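Local coordinates for protein motility-associated killing factor MakB (Vibrio cholerae serotype O1, PDB 6W1W) that is one component of a three-part cytotoxin and probably takes part in forming membrane pores, as in related alpha-pore-forming toxins, at residues L5-V9 against D10-N14; L274-D277 against D278-A282; A42-P45 against N46-E50. All blocks are in the same frame, centred on the assembly; numbering follows the deposited sequence.

In the fold
All three contacts are local and sit at or near helix starts in one long, mostly helical chain. Along the sequence the order is interaction 1, interaction 3, interaction 2. Interaction 1 opens helix 9-35 and interaction 3 opens helix 46-66, the next helix; their centres are about 55 Å apart, on opposite sides of the chain's centre. Interaction 2, in the first turns of helix 276-302, lies nearer the middle, with its centre about 17 Å from that of interaction 1 and about 40 Å from that of interaction 3. Helix 9-35 joins interactions 1 and 2: it starts at the first and, further along, packs on 274-282. The elongated helical body is consistent with the reported structural similarity to alpha-pore-forming toxins.

Interaction 1: L5-V9 against D10-N14; sequences LSPNV and DTALN
Asn8 is the N-cap of helix 9-35: its side chain turns back over the first turn to meet Thr11. Its OD1 accepts two bonds from Thr11. The first comes from Thr11 N, at 2.8 Å to Asn8 OD1. It is nearly straight, with an N-H...O angle of 164°, and uses a lone pair in the plane of the amide. The second comes from Thr11 OG1, at 2.7 Å to Asn8 OD1. This donor stands well above the amide plane. The two side chains cross at about a right angle. Two donors from one residue thus grip a single oxygen, which fixes the amide over the helix end.

The torsions explain the fit. Asn8 CG lies anti to its own N (chi1 -179°), beside the carbonyl carbon, and this brings OD1 to the N-H of Thr11 in the first turn. Thr11 OG1 lies beside its own N, and both donors can therefore reach the same atom.

Backbone bonds extend the cap into the helix. Ala12 N meets Asn8 O at 2.7 Å, and Leu13 N meets Val9 O at 3.0 Å. Apolar contacts complete the turn. Val9 CG1 lies 4.0 Å from Leu13 CD1, with the two side chains side by side. Pro7 CG touches Ala12 CB at 4.0 Å.

Further out, Asp10 OD1 forms a salt bridge with Arg187 NH1. The loop before the cap runs along two other helices: Pro7 rests on Ile326 of helix 316-333 and on Leu286 of helix 276-302, while Leu13 touches Arg187 of helix 183-187.

Interaction 2: L274-D277 against D278-A282; sequences LKID and DSLPA
Lys275 folds its side chain over to Asp278, three residues on. From CB the chain leaves with CG anti to the backbone N (chi1 -166°). It then bends at each of the next three torsions, curling CE and NZ back to the helix. Lys275 CE passes Asp278 OD2 at 3.9 Å. Lys275 NZ ends 3.1 Å from Asp278 OD2 in a salt bridge, and also lies 3.4 Å from Asp278 CB. The ammonium meets the anti side of the carboxylate, 25° out of its plane. The two side chains cross at about a right angle, with both residues exposed.

The carbonyl of Lys275 is busy too. Lys275 O accepts from Asp278 N at 3.1 Å, with that donor well above the carbonyl plane, and from Ser279 N at 3.2 Å, in the plane. One carbonyl thus serves two successive N-H groups.

On another side of the helix, Ile276 and Leu280 run side by side, with Ile276 CD1 3.8 Å from Leu280 CG. Leu280 N bonds to Ile276 O at 3.0 Å. Pro281 has no N-H to give, and the helix kinks there; its ring lies beside the carbonyl of Asp277.

This part of helix 276-302 packs against two long helices. Ser279 and Ala282 touch Val19 and Met15 of helix 9-35, respectively, and Ile276 and Pro281 touch Phe128 and Gln125 of helix 100-151, respectively.

Interaction 3: A42-P45 against N46-E50; sequences AKDP and NWLVE
Pro45 sits against the indole of Trp47 at the start of helix 46-66, and this is the buried part of the contact. Pro45 CG comes 3.3 Å from Trp47 NE1 and 3.7 Å from Trp47 CD1, oblique to the ring. The indole is swung back toward the proline because Trp47 CG stands between the backbone N and the carbonyl carbon (chi1 65°). Leu48 CB lies over one face of the same ring, near its rim. Trp47 and Leu48 are both buried.

The solvent side is held less firmly. Pro45 holds the N-cap position, but Pro45 O receives weak bonds, from Leu48 N at 3.5 Å and from Val49 N at 3.4 Å. Val49 and Asn46 are exposed here. Asp44 reaches past the proline, crossing Leu48 and Val49 at about right angles. Asp44 OD1 lies 3.3 Å from Leu48 CD2 and 3.7 Å from Val49 CG2. Its charge is answered further along, by a salt bridge to Arg52 NH1.

The turn is set against other helices. Trp47 packs on Glu252 and Thr259 of helix 251-270, which Pro45 also touches at Glu252, and Glu50 OE2 hydrogen-bonds to Ser145 OG of helix 100-151.

Interaction 1: L5-V9 against D10-N14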
ATOM      1  N   LEU A   5     -27.766  13.971  -6.510  1.00118.48           N
ATOM      2  CA  LEU A   5     -26.911  13.239  -7.446  1.00118.83           C
ATOM      3  C   LEU A   5     -25.453  13.226  -7.018  1.00120.85           C
ATOM      4  O   LEU A   5     -24.558  13.395  -7.849  1.00137.21           O
ATOM      5  CB  LEU A   5     -27.058  13.838  -8.843  1.00123.70           C
ATOM      6  CG  LEU A   5     -28.402  13.631  -9.520  1.00127.15           C
ATOM      7  CD1 LEU A   5     -28.399  14.297 -10.882  1.00116.56           C
ATOM      8  CD2 LEU A   5     -28.678  12.143  -9.641  1.00132.26           C
ATOM      9  N   SER A   6     -25.198  13.028  -5.730  1.00108.89           N
ATOM     10  CA  SER A   6     -23.850  12.966  -5.186  1.00113.95           C
ATOM     11  C   SER A   6     -23.860  12.050  -3.971  1.00112.20           C
ATOM     12  O   SER A   6     -24.903  11.870  -3.331  1.00126.61           O
ATOM     13  CB  SER A   6     -23.341  14.361  -4.802  1.00130.48           C
ATOM     14  OG  SER A   6     -24.130  14.943  -3.777  1.00134.80           O
ATOM     15  N   PRO A   7     -22.731  11.437  -3.640  1.00101.45           N
ATOM     16  CA  PRO A   7     -22.676  10.577  -2.453  1.00109.69           C
ATOM     17  C   PRO A   7     -22.574  11.400  -1.176  1.00119.65           C
ATOM     18  O   PRO A   7     -22.436  12.624  -1.198  1.00125.64           O
ATOM     19  CB  PRO A   7     -21.408   9.755  -2.677  1.00109.88           C
ATOM     20  CG  PRO A   7     -20.538  10.635  -3.509  1.00 97.98           C
ATOM     21  CD  PRO A   7     -21.462  11.434  -4.388  1.00 95.11           C
ATOM     22  N   ASN A   8     -22.653  10.701  -0.046  1.00124.18           N
ATOM     23  CA  ASN A   8     -22.394  11.329   1.246  1.00125.27           C
ATOM     24  C   ASN A   8     -20.914  11.684   1.325  1.00117.87           C
ATOM     25  O   ASN A   8     -20.060  10.793   1.388  1.00118.52           O
ATOM     26  CB  ASN A   8     -22.799  10.402   2.388  1.00127.57           C
ATOM     27  CG  ASN A   8     -22.580  11.031   3.753  1.00146.13           C
ATOM     28  OD1 ASN A   8     -21.482  10.969   4.306  1.00166.61           O
ATOM     29  ND2 ASN A   8     -23.628  11.630   4.307  1.00144.58           N
ATOM     30  N   VAL A   9     -20.613  12.985   1.323  1.00105.09           N
ATOM     31  CA  VAL A   9     -19.233  13.441   1.167  1.00106.18           C
ATOM     32  C   VAL A   9     -18.347  12.876   2.266  1.00 99.10           C
ATOM     33  O   VAL A   9     -17.175  12.554   2.034  1.00 92.28           O
ATOM     34  CB  VAL A   9     -19.176  14.979   1.135  1.00102.07           C
ATOM     35  CG1 VAL A   9     -17.798  15.448   0.678  1.00 93.85           C
ATOM     36  CG2 VAL A   9     -20.270  15.531   0.232  1.00101.49           C
ATOM     37  N   ASP A  10     -18.889  12.733   3.475  1.00106.36           N
ATOM     38  CA  ASP A  10     -18.117  12.130   4.553  1.00134.72           C
ATOM     39  C   ASP A  10     -17.849  10.655   4.270  1.00130.23           C
ATOM     40  O   ASP A  10     -16.700  10.200   4.329  1.00124.11           O
ATOM     41  CB  ASP A  10     -18.841  12.316   5.887  1.00148.94           C
ATOM     42  CG  ASP A  10     -17.990  13.044   6.912  1.00152.95           C
ATOM     43  OD1 ASP A  10     -16.799  12.697   7.055  1.00146.52           O
ATOM     44  OD2 ASP A  10     -18.511  13.974   7.565  1.00153.91           O
ATOM     45  N   THR A  11     -18.896   9.893   3.941  1.00136.52           N
ATOM     46  CA  THR A  11     -18.709   8.473   3.658  1.00139.15           C
ATOM     47  C   THR A  11     -17.878   8.259   2.398  1.00123.01           C
ATOM     48  O   THR A  11     -17.167   7.254   2.289  1.00115.06           O
ATOM     49  CB  THR A  11     -20.062   7.775   3.521  1.00132.77           C
ATOM     50  OG1 THR A  11     -20.962   8.280   4.513  1.00140.45           O
ATOM     51  CG2 THR A  11     -19.905   6.274   3.722  1.00129.60           C
ATOM     52  N   ALA A  12     -17.949   9.192   1.446  1.00105.22           N
ATOM     53  CA  ALA A  12     -17.172   9.072   0.218  1.00105.28           C
ATOM     54  C   ALA A  12     -15.682   9.241   0.488  1.00116.37           C
ATOM     55  O   ALA A  12     -14.863   8.439   0.025  1.00106.80           O
ATOM     56  CB  ALA A  12     -17.659  10.098  -0.806  1.00108.75           C
ATOM     57  N   LEU A  13     -15.313  10.277   1.247  1.00128.34           N
ATOM     58  CA  LEU A  13     -13.905  10.580   1.490  1.00115.31           C
ATOM     59  C   LEU A  13     -13.210   9.512   2.323  1.00117.88           C
ATOM     60  O   LEU A  13     -11.982   9.386   2.248  1.00119.26           O
ATOM     61  CB  LEU A  13     -13.776  11.939   2.171  1.00 95.11           C
ATOM     62  CG  LEU A  13     -13.543  13.134   1.246  1.00117.48           C
ATOM     63  CD1 LEU A  13     -14.583  13.188   0.135  1.00114.45           C
ATOM     64  CD2 LEU A  13     -13.543  14.434   2.045  1.00128.17           C
ATOM     65  N   ASN A  14     -13.958   8.741   3.113  1.00110.04           N
ATOM     66  CA  ASN A  14     -13.342   7.638   3.841  1.00120.61           C
ATOM     67  C   ASN A  14     -12.999   6.484   2.907  1.00136.02           C
ATOM     68  O   ASN A  14     -11.956   5.839   3.068  1.00138.80           O
ATOM     69  CB  ASN A  14     -14.264   7.165   4.964  1.00127.60           C
ATOM     70  CG  ASN A  14     -14.452   8.214   6.041  1.00132.03           C
ATOM     71  OD1 ASN A  14     -14.124   9.386   5.849  1.00127.79           O
ATOM     72  ND2 ASN A  14     -14.983   7.798   7.183  1.00133.98           N
TER

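Interaction 2: L274-D277 against D278-A282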
ATOM      1  N   LEU A 274      -5.162  -8.023   0.788  1.00111.03           N
ATOM      2  CA  LEU A 274      -6.513  -8.554   0.931  1.00112.79           C
ATOM      3  C   LEU A 274      -7.525  -7.490   1.334  1.00125.30           C
ATOM      4  O   LEU A 274      -8.728  -7.685   1.124  1.00129.79           O
ATOM      5  CB  LEU A 274      -6.528  -9.692   1.954  1.00111.00           C
ATOM      6  CG  LEU A 274      -5.945 -11.033   1.503  1.00116.23           C
ATOM      7  CD1 LEU A 274      -5.955 -12.027   2.652  1.00108.02           C
ATOM      8  CD2 LEU A 274      -6.717 -11.579   0.313  1.00109.81           C
ATOM      9  N   LYS A 275      -7.073  -6.374   1.911  1.00130.56           N
ATOM     10  CA  LYS A 275      -7.989  -5.295   2.256  1.00138.52           C
ATOM     11  C   LYS A 275      -8.493  -4.560   1.018  1.00139.16           C
ATOM     12  O   LYS A 275      -9.534  -3.897   1.085  1.00135.39           O
ATOM     13  CB  LYS A 275      -7.305  -4.327   3.226  1.00146.53           C
ATOM     14  CG  LYS A 275      -8.238  -3.339   3.923  1.00154.19           C
ATOM     15  CD  LYS A 275      -8.581  -3.768   5.352  1.00155.15           C
ATOM     16  CE  LYS A 275      -9.627  -4.881   5.392  1.00151.95           C
ATOM     17  NZ  LYS A 275     -10.920  -4.477   4.765  1.00138.75           N
ATOM     18  N   ILE A 276      -7.787  -4.673  -0.111  1.00148.01           N
ATOM     19  CA  ILE A 276      -8.279  -4.100  -1.362  1.00143.28           C
ATOM     20  C   ILE A 276      -9.575  -4.779  -1.783  1.00138.82           C
ATOM     21  O   ILE A 276     -10.491  -4.131  -2.305  1.00139.13           O
ATOM     22  CB  ILE A 276      -7.199  -4.199  -2.460  1.00133.92           C
ATOM     23  CG1 ILE A 276      -6.381  -2.909  -2.523  1.00127.82           C
ATOM     24  CG2 ILE A 276      -7.812  -4.512  -3.823  1.00132.97           C
ATOM     25  CD1 ILE A 276      -7.187  -1.702  -2.948  1.00134.14           C
ATOM     26  N   ASP A 277      -9.689  -6.084  -1.531  1.00135.18           N
ATOM     27  CA  ASP A 277     -10.902  -6.831  -1.848  1.00137.19           C
ATOM     28  C   ASP A 277     -12.114  -6.382  -1.038  1.00136.06           C
ATOM     29  O   ASP A 277     -13.185  -6.983  -1.181  1.00129.12           O
ATOM     30  CB  ASP A 277     -10.657  -8.327  -1.646  1.00139.37           C
ATOM     31  CG  ASP A 277      -9.677  -8.897  -2.656  1.00149.61           C
ATOM     32  OD1 ASP A 277      -9.086  -8.107  -3.422  1.00152.97           O
ATOM     33  OD2 ASP A 277      -9.503 -10.134  -2.688  1.00146.69           O
ATOM     34  N   ASP A 278     -11.971  -5.358  -0.197  1.00138.85           N
ATOM     35  CA  ASP A 278     -13.087  -4.723   0.493  1.00140.05           C
ATOM     36  C   ASP A 278     -13.224  -3.240   0.185  1.00130.34           C
ATOM     37  O   ASP A 278     -14.343  -2.722   0.215  1.00134.94           O
ATOM     38  CB  ASP A 278     -12.953  -4.900   2.014  1.00149.71           C
ATOM     39  CG  ASP A 278     -13.064  -6.348   2.447  1.00157.04           C
ATOM     40  OD1 ASP A 278     -14.043  -7.021   2.053  1.00155.70           O
ATOM     41  OD2 ASP A 278     -12.168  -6.811   3.185  1.00155.86           O
ATOM     42  N   SER A 279     -12.124  -2.549  -0.122  1.00120.56           N
ATOM     43  CA  SER A 279     -12.134  -1.111  -0.365  1.00121.35           C
ATOM     44  C   SER A 279     -12.459  -0.766  -1.816  1.00125.67           C
ATOM     45  O   SER A 279     -13.268   0.131  -2.078  1.00117.60           O
ATOM     46  CB  SER A 279     -10.787  -0.504   0.033  1.00120.05           C
ATOM     47  OG  SER A 279      -9.725  -1.078  -0.713  1.00127.19           O
ATOM     48  N   LEU A 280     -11.826  -1.450  -2.770  1.00132.03           N
ATOM     49  CA  LEU A 280     -12.145  -1.208  -4.176  1.00117.14           C
ATOM     50  C   LEU A 280     -13.584  -1.564  -4.527  1.00107.55           C
ATOM     51  O   LEU A 280     -14.244  -0.756  -5.202  1.00123.50           O
ATOM     52  CB  LEU A 280     -11.155  -1.949  -5.082  1.00107.11           C
ATOM     53  CG  LEU A 280      -9.947  -1.128  -5.551  1.00111.23           C
ATOM     54  CD1 LEU A 280      -9.169  -1.849  -6.643  1.00113.41           C
ATOM     55  CD2 LEU A 280     -10.383   0.247  -6.027  1.00106.69           C
ATOM     56  N   PRO A 281     -14.133  -2.720  -4.131  1.00105.72           N
ATOM     57  CA  PRO A 281     -15.560  -2.961  -4.407  1.00112.77           C
ATOM     58  C   PRO A 281     -16.475  -1.939  -3.759  1.00112.04           C
ATOM     59  O   PRO A 281     -17.514  -1.595  -4.338  1.00110.23           O
ATOM     60  CB  PRO A 281     -15.799  -4.372  -3.850  1.00112.68           C
ATOM     61  CG  PRO A 281     -14.680  -4.606  -2.897  1.00116.67           C
ATOM     62  CD  PRO A 281     -13.508  -3.888  -3.487  1.00108.88           C
ATOM     63  N   ALA A 282     -16.127  -1.441  -2.571  1.00124.05           N
ATOM     64  CA  ALA A 282     -16.913  -0.364  -1.979  1.00118.01           C
ATOM     65  C   ALA A 282     -16.790   0.919  -2.790  1.00113.21           C
ATOM     66  O   ALA A 282     -17.734   1.716  -2.837  1.00105.39           O
ATOM     67  CB  ALA A 282     -16.484  -0.134  -0.532  1.00111.88           C
TER

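Interaction 3: A42-P45 against N46-E50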
ATOM      1  N   ALA A  42      29.580 -18.276   5.035  1.00169.54           N
ATOM      2  CA  ALA A  42      30.837 -19.015   4.966  1.00166.38           C
ATOM      3  C   ALA A  42      30.774 -20.134   3.934  1.00158.33           C
ATOM      4  O   ALA A  42      31.235 -19.966   2.800  1.00151.18           O
ATOM      5  CB  ALA A  42      31.196 -19.592   6.337  1.00157.47           C
ATOM      6  N   LYS A  43      30.223 -21.288   4.324  1.00155.56           N
ATOM      7  CA  LYS A  43      30.186 -22.425   3.413  1.00162.10           C
ATOM      8  C   LYS A  43      29.297 -22.145   2.208  1.00169.64           C
ATOM      9  O   LYS A  43      29.531 -22.691   1.124  1.00172.94           O
ATOM     10  CB  LYS A  43      29.715 -23.674   4.167  1.00161.04           C
ATOM     11  CG  LYS A  43      29.476 -24.899   3.288  1.00165.36           C
ATOM     12  CD  LYS A  43      30.740 -25.328   2.549  1.00167.89           C
ATOM     13  CE  LYS A  43      30.466 -26.499   1.610  1.00159.69           C
ATOM     14  NZ  LYS A  43      31.689 -26.893   0.855  1.00162.37           N
ATOM     15  N   ASP A  44      28.300 -21.269   2.369  1.00167.73           N
ATOM     16  CA  ASP A  44      27.300 -20.957   1.355  1.00155.85           C
ATOM     17  C   ASP A  44      26.573 -22.238   0.965  1.00141.53           C
ATOM     18  O   ASP A  44      26.794 -22.772  -0.129  1.00129.87           O
ATOM     19  CB  ASP A  44      27.948 -20.287   0.141  1.00154.96           C
ATOM     20  CG  ASP A  44      26.967 -19.461  -0.659  1.00157.01           C
ATOM     21  OD1 ASP A  44      25.771 -19.448  -0.298  1.00156.12           O
ATOM     22  OD2 ASP A  44      27.392 -18.822  -1.642  1.00157.76           O
ATOM     23  N   PRO A  45      25.697 -22.760   1.836  1.00139.40           N
ATOM     24  CA  PRO A  45      25.077 -24.063   1.568  1.00137.01           C
ATOM     25  C   PRO A  45      24.022 -23.991   0.477  1.00130.97           C
ATOM     26  O   PRO A  45      23.811 -22.935  -0.126  1.00116.53           O
ATOM     27  CB  PRO A  45      24.463 -24.440   2.922  1.00130.17           C
ATOM     28  CG  PRO A  45      24.110 -23.122   3.519  1.00126.26           C
ATOM     29  CD  PRO A  45      25.193 -22.164   3.085  1.00134.93           C
ATOM     30  N   ASN A  46      23.345 -25.112   0.225  1.00130.47           N
ATOM     31  CA  ASN A  46      22.437 -25.184  -0.916  1.00137.67           C
ATOM     32  C   ASN A  46      21.216 -24.294  -0.719  1.00137.22           C
ATOM     33  O   ASN A  46      20.859 -23.513  -1.611  1.00116.42           O
ATOM     34  CB  ASN A  46      22.010 -26.632  -1.172  1.00137.58           C
ATOM     35  CG  ASN A  46      21.043 -26.757  -2.344  1.00149.29           C
ATOM     36  OD1 ASN A  46      19.844 -26.967  -2.154  1.00152.93           O
ATOM     37  ND2 ASN A  46      21.563 -26.620  -3.559  1.00146.94           N
ATOM     38  N   TRP A  47      20.555 -24.397   0.443  1.00113.68           N
ATOM     39  CA  TRP A  47      19.310 -23.659   0.647  1.00110.13           C
ATOM     40  C   TRP A  47      19.497 -22.167   0.411  1.00106.62           C
ATOM     41  O   TRP A  47      18.562 -21.490  -0.034  1.00104.26           O
ATOM     42  CB  TRP A  47      18.757 -23.912   2.053  1.00109.75           C
ATOM     43  CG  TRP A  47      19.621 -23.384   3.180  1.00129.49           C
ATOM     44  CD1 TRP A  47      20.550 -24.084   3.899  1.00130.29           C
ATOM     45  CD2 TRP A  47      19.621 -22.052   3.718  1.00107.92           C
ATOM     46  NE1 TRP A  47      21.128 -23.273   4.843  1.00127.70           N
ATOM     47  CE2 TRP A  47      20.579 -22.020   4.750  1.00124.13           C
ATOM     48  CE3 TRP A  47      18.911 -20.886   3.420  1.00103.75           C
ATOM     49  CZ2 TRP A  47      20.841 -20.866   5.488  1.00114.35           C
ATOM     50  CZ3 TRP A  47      19.174 -19.741   4.152  1.00118.06           C
ATOM     51  CH2 TRP A  47      20.129 -19.740   5.174  1.00104.34           C
ATOM     52  N   LEU A  48      20.699 -21.644   0.670  1.00114.85           N
ATOM     53  CA  LEU A  48      20.953 -20.212   0.538  1.00124.96           C
ATOM     54  C   LEU A  48      21.104 -19.803  -0.922  1.00121.42           C
ATOM     55  O   LEU A  48      20.556 -18.778  -1.346  1.00109.95           O
ATOM     56  CB  LEU A  48      22.203 -19.825   1.333  1.00128.07           C
ATOM     57  CG  LEU A  48      22.496 -18.328   1.414  1.00108.61           C
ATOM     58  CD1 LEU A  48      21.389 -17.630   2.175  1.00 99.34           C
ATOM     59  CD2 LEU A  48      23.847 -18.069   2.058  1.00103.68           C
ATOM     60  N   VAL A  49      21.866 -20.580  -1.700  1.00140.04           N
ATOM     61  CA  VAL A  49      21.919 -20.356  -3.143  1.00131.49           C
ATOM     62  C   VAL A  49      20.525 -20.488  -3.738  1.00120.67           C
ATOM     63  O   VAL A  49      20.142 -19.739  -4.645  1.00105.26           O
ATOM     64  CB  VAL A  49      22.915 -21.327  -3.806  1.00118.96           C
ATOM     65  CG1 VAL A  49      23.093 -20.991  -5.282  1.00114.24           C
ATOM     66  CG2 VAL A  49      24.255 -21.292  -3.088  1.00119.54           C
ATOM     67  N   GLU A  50      19.737 -21.427  -3.209  1.00107.42           N
ATOM     68  CA  GLU A  50      18.346 -21.561  -3.623  1.00106.64           C
ATOM     69  C   GLU A  50      17.533 -20.328  -3.239  1.00102.64           C
ATOM     70  O   GLU A  50      16.695 -19.863  -4.020  1.00102.34           O
ATOM     71  CB  GLU A  50      17.750 -22.825  -3.003  1.00118.39           C
ATOM     72  CG  GLU A  50      16.423 -23.264  -3.596  1.00142.80           C
ATOM     73  CD  GLU A  50      15.981 -24.616  -3.073  1.00157.00           C
ATOM     74  OE1 GLU A  50      16.653 -25.624  -3.381  1.00161.06           O
ATOM     75  OE2 GLU A  50      14.967 -24.670  -2.345  1.00158.22           O
TER